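Local coordinates for protein TlmII (Streptoalloteichus hindustanus, PDB 4HVM) that takes part in the biosynthesis of the nonribosomal peptide tallysomycin and, as a condensation-family protein, probably binds phosphopantetheine, at residues Leu60-Asn69 with Met78-Leu87. Residues are numbered along the deposited sequence; the frame is centred on the assembly and turned at random.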
loop_
_atom_site.group_PDB
_atom_site.type_symbol
_atom_site.label_atom_id
_atom_site.label_comp_id
_atom_site.label_asym_id
_atom_site.label_seq_id
_atom_site.Cartn_x
_atom_site.Cartn_y
_atom_site.Cartn_z
ATOM N N LEU A 60 3.644 -4.547 -21.291
ATOM C CA LEU A 60 3.691 -5.898 -20.733
ATOM C C LEU A 60 4.911 -6.661 -21.235
ATOM O O LEU A 60 5.409 -7.565 -20.566
ATOM C CB LEU A 60 2.416 -6.679 -21.071
ATOM C CG LEU A 60 1.139 -6.238 -20.344
ATOM C CD1 LEU A 60 -0.049 -7.101 -20.752
ATOM C CD2 LEU A 60 1.338 -6.255 -18.831
ATOM N N ASP A 61 5.387 -6.286 -22.416
ATOM C CA ASP A 61 6.557 -6.913 -23.010
ATOM C C ASP A 61 7.838 -6.324 -22.435
ATOM O O ASP A 61 8.751 -7.055 -22.051
ATOM C CB ASP A 61 6.536 -6.736 -24.531
ATOM C CG ASP A 61 7.828 -7.187 -25.194
ATOM O OD1 ASP A 61 7.924 -8.376 -25.568
ATOM O OD2 ASP A 61 8.744 -6.350 -25.351
ATOM N N ALA A 62 7.894 -4.998 -22.378
ATOM C CA ALA A 62 9.098 -4.287 -21.965
ATOM C C ALA A 62 9.472 -4.550 -20.509
ATOM O O ALA A 62 10.632 -4.400 -20.129
ATOM C CB ALA A 62 8.939 -2.794 -22.206
ATOM N N PHE A 63 8.489 -4.930 -19.701
ATOM C CA PHE A 63 8.724 -5.219 -18.289
ATOM C C PHE A 63 8.504 -6.696 -17.979
ATOM O O PHE A 63 7.401 -7.095 -17.610
ATOM C CB PHE A 63 7.799 -4.383 -17.403
ATOM C CG PHE A 63 8.139 -2.921 -17.370
ATOM C CD1 PHE A 63 9.272 -2.472 -16.712
ATOM C CD2 PHE A 63 7.309 -1.993 -17.975
ATOM C CE1 PHE A 63 9.579 -1.125 -16.671
ATOM C CE2 PHE A 63 7.609 -0.646 -17.937
ATOM C CZ PHE A 63 8.744 -0.211 -17.286
ATOM N N PRO A 64 9.560 -7.511 -18.109
ATOM C CA PRO A 64 9.467 -8.954 -17.844
ATOM C C PRO A 64 8.987 -9.290 -16.435
ATOM O O PRO A 64 8.534 -10.413 -16.201
ATOM C CB PRO A 64 10.904 -9.448 -18.051
ATOM C CG PRO A 64 11.761 -8.207 -17.977
ATOM C CD PRO A 64 10.913 -7.109 -18.523
ATOM N N LEU A 65 9.075 -8.330 -15.519
ATOM C CA LEU A 65 8.601 -8.540 -14.156
ATOM C C LEU A 65 7.095 -8.773 -14.131
ATOM O O LEU A 65 6.588 -9.550 -13.324
ATOM C CB LEU A 65 8.957 -7.346 -13.270
ATOM C CG LEU A 65 8.371 -7.376 -11.856
ATOM C CD1 LEU A 65 8.917 -8.557 -11.071
ATOM C CD2 LEU A 65 8.636 -6.076 -11.125
ATOM N N LEU A 66 6.382 -8.093 -15.020
ATOM C CA LEU A 66 4.935 -8.217 -15.083
ATOM C C LEU A 66 4.518 -9.616 -15.528
ATOM O O LEU A 66 3.412 -10.066 -15.231
ATOM C CB LEU A 66 4.357 -7.170 -16.031
ATOM C CG LEU A 66 4.712 -5.718 -15.723
ATOM C CD1 LEU A 66 4.089 -4.788 -16.751
ATOM C CD2 LEU A 66 4.270 -5.339 -14.321
ATOM N N ARG A 67 5.408 -10.297 -16.243
ATOM C CA ARG A 67 5.131 -11.634 -16.750
ATOM C C ARG A 67 5.777 -12.702 -15.874
ATOM O O ARG A 67 6.176 -13.757 -16.365
ATOM C CB ARG A 67 5.638 -11.761 -18.189
ATOM C CG ARG A 67 4.889 -10.893 -19.186
ATOM C CD ARG A 67 5.488 -10.979 -20.582
ATOM N NE ARG A 67 6.677 -10.143 -20.730
ATOM C CZ ARG A 67 7.907 -10.610 -20.923
ATOM N NH1 ARG A 67 8.121 -11.916 -21.000
ATOM N NH2 ARG A 67 8.923 -9.769 -21.047
ATOM N N VAL A 68 5.872 -12.430 -14.578
ATOM C CA VAL A 68 6.572 -13.331 -13.669
ATOM C C VAL A 68 5.635 -14.185 -12.817
ATOM O O VAL A 68 4.674 -13.685 -12.232
ATOM C CB VAL A 68 7.552 -12.549 -12.761
ATOM C CG1 VAL A 68 7.847 -13.315 -11.480
ATOM C CG2 VAL A 68 8.833 -12.237 -13.523
ATOM N N ASN A 69 5.915 -15.483 -12.777
ATOM C CA ASN A 69 5.243 -16.393 -11.862
ATOM C C ASN A 69 6.232 -16.882 -10.813
ATOM O O ASN A 69 7.442 -16.755 -10.991
ATOM C CB ASN A 69 4.637 -17.573 -12.619
ATOM C CG ASN A 69 3.469 -17.163 -13.493
ATOM O OD1 ASN A 69 3.633 -16.875 -14.679
ATOM N ND2 ASN A 69 2.278 -17.131 -12.907
HETATM N N MSE A 78 11.692 -16.780 -9.142
HETATM C CA MSE A 78 10.912 -16.075 -10.154
HETATM C C MSE A 78 11.077 -16.723 -11.526
HETATM O O MSE A 78 12.171 -17.144 -11.899
HETATM C CB MSE A 78 11.291 -14.591 -10.203
HETATM C CG MSE A 78 10.600 -13.744 -9.147
HETATM SE SE MSE A 78 11.292 -11.927 -9.033
HETATM C CE MSE A 78 11.200 -11.406 -10.902
ATOM N N ARG A 79 9.979 -16.797 -12.269
ATOM C CA ARG A 79 9.969 -17.438 -13.578
ATOM C C ARG A 79 9.289 -16.519 -14.586
ATOM O O ARG A 79 8.142 -16.118 -14.388
ATOM C CB ARG A 79 9.216 -18.766 -13.489
ATOM C CG ARG A 79 9.175 -19.585 -14.769
ATOM C CD ARG A 79 8.257 -20.796 -14.602
ATOM N NE ARG A 79 8.423 -21.780 -15.670
ATOM C CZ ARG A 79 9.314 -22.769 -15.644
ATOM N NH1 ARG A 79 10.127 -22.907 -14.604
ATOM N NH2 ARG A 79 9.395 -23.620 -16.659
ATOM N N THR A 80 9.992 -16.182 -15.662
ATOM C CA THR A 80 9.455 -15.234 -16.633
ATOM C C THR A 80 8.644 -15.919 -17.725
ATOM O O THR A 80 9.183 -16.651 -18.552
ATOM C CB THR A 80 10.561 -14.382 -17.269
ATOM O OG1 THR A 80 11.312 -13.732 -16.237
ATOM C CG2 THR A 80 9.954 -13.331 -18.181
ATOM N N ARG A 81 7.340 -15.667 -17.712
ATOM C CA ARG A 81 6.424 -16.230 -18.692
ATOM C C ARG A 81 6.647 -15.572 -20.050
ATOM O O ARG A 81 6.826 -14.357 -20.138
ATOM C CB ARG A 81 4.988 -16.011 -18.218
ATOM C CG ARG A 81 3.955 -16.946 -18.811
ATOM C CD ARG A 81 2.598 -16.754 -18.132
ATOM N NE ARG A 81 2.087 -15.390 -18.273
ATOM C CZ ARG A 81 2.126 -14.465 -17.316
ATOM N NH1 ARG A 81 2.653 -14.750 -16.132
ATOM N NH2 ARG A 81 1.637 -13.253 -17.544
ATOM N N GLU A 82 6.643 -16.379 -21.106
ATOM C CA GLU A 82 6.911 -15.882 -22.451
ATOM C C GLU A 82 5.748 -15.075 -23.027
ATOM O O GLU A 82 5.949 -13.996 -23.585
ATOM C CB GLU A 82 7.264 -17.043 -23.382
ATOM C CG GLU A 82 8.503 -17.814 -22.954
ATOM C CD GLU A 82 8.862 -18.925 -23.918
ATOM O OE1 GLU A 82 7.942 -19.647 -24.363
ATOM O OE2 GLU A 82 10.062 -19.071 -24.236
ATOM N N ASN A 83 4.537 -15.607 -22.894
ATOM C CA ASN A 83 3.342 -14.917 -23.371
ATOM C C ASN A 83 2.599 -14.233 -22.230
ATOM O O ASN A 83 2.305 -14.857 -21.210
ATOM C CB ASN A 83 2.414 -15.884 -24.114
ATOM C CG ASN A 83 2.975 -16.323 -25.457
ATOM O OD1 ASN A 83 4.146 -16.089 -25.764
ATOM N ND2 ASN A 83 2.140 -16.970 -26.263
ATOM N N ALA A 84 2.303 -12.950 -22.406
ATOM C CA ALA A 84 1.648 -12.167 -21.363
ATOM C C ALA A 84 0.252 -12.688 -21.037
ATOM O O ALA A 84 0.010 -13.147 -19.920
ATOM C CB ALA A 84 1.594 -10.700 -21.754
ATOM N N ASP A 85 -0.652 -12.617 -22.013
ATOM C CA ASP A 85 -2.042 -13.039 -21.833
ATOM C C ASP A 85 -2.658 -12.344 -20.617
ATOM O O ASP A 85 -3.209 -12.987 -19.723
ATOM C CB ASP A 85 -2.131 -14.566 -21.711
ATOM C CG ASP A 85 -3.560 -15.080 -21.755
ATOM O OD1 ASP A 85 -4.176 -15.049 -22.844
ATOM O OD2 ASP A 85 -4.063 -15.525 -20.701
ATOM N N ALA A 86 -2.554 -11.020 -20.591
ATOM C CA ALA A 86 -2.938 -10.253 -19.414
ATOM C C ALA A 86 -3.767 -9.021 -19.760
ATOM O O ALA A 86 -4.108 -8.231 -18.882
ATOM C CB ALA A 86 -1.697 -9.849 -18.636
ATOM N N LEU A 87 -4.088 -8.851 -21.037
ATOM C CA LEU A 87 -4.893 -7.709 -21.457
ATOM C C LEU A 87 -6.370 -8.076 -21.589
ATOM O O LEU A 87 -6.762 -8.815 -22.493
ATOM C CB LEU A 87 -4.366 -7.129 -22.770
ATOM C CG LEU A 87 -5.126 -5.921 -23.314
ATOM C CD1 LEU A 87 -5.171 -4.796 -22.290
ATOM C CD2 LEU A 87 -4.499 -5.445 -24.614
HETATM O O HOH W 1 0.981 -10.621 -15.861
HETATM O O HOH W 2 2.380 -12.479 -13.868
#
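Arg-67 and Arg-81 reach past each other where, in the condensation domain, the antiparallel hairpin of strands 68-72 and 76-80 meets the end of helix 49-62 and the loop leading to strand 87-91. Arg-67 binds three backbone carbonyls, while Arg-81 shares its N-H groups between a side-chain amide, two carbonyls and two waters. Arg-67 crosses to the carbonyl of Arg-81, its NH1 lying 2.9 Å from Arg-81 O, near the guanidinium plane. Its chain bends at chi3 (-80°), which turns the other two nitrogens back to the helix end: NE donates to Leu-60 O, in plane with the group, and NH2 to Asp-61 O. Arg-81 NH1 bonds Asn-69 OD1 at 2.8 Å, in the guanidinium plane but tilted 34° from that of the amide, the two planes standing 70° apart, while NE and NH2 return to Asn-83 O and Ala-84 O of its own loop. Arg-67 CB lies over one face of this guanidinium, off toward its rim, and two waters at its edge link NH2 and NH1 to Leu-66 O. The Asn-69 amide is fixed at its other end by ND2, which donates to Asp-119 O. Arg-81 N lies 2.6 Å from Arg-67 O, and Asn-69 pairs with Arg-79 in both directions. Apolar contacts finish the two ends: Met-78 CE lies 3.6 Å from Val-68 CG2 and also touches Leu-65 CD1, whereas Leu-60 CD1 meets the methyls of Ala-84 and Ala-86. With a leucine in place of Arg-81, Asn-69 OD1 and the carbonyls of Asn-83 and Ala-84 would probably lose these N-H donors, leaving the loop less firmly tied to the hairpin. The two positive charges are probably stabilised by the oxygens they gather, and the arginines thereby join helix end, hairpin and loop.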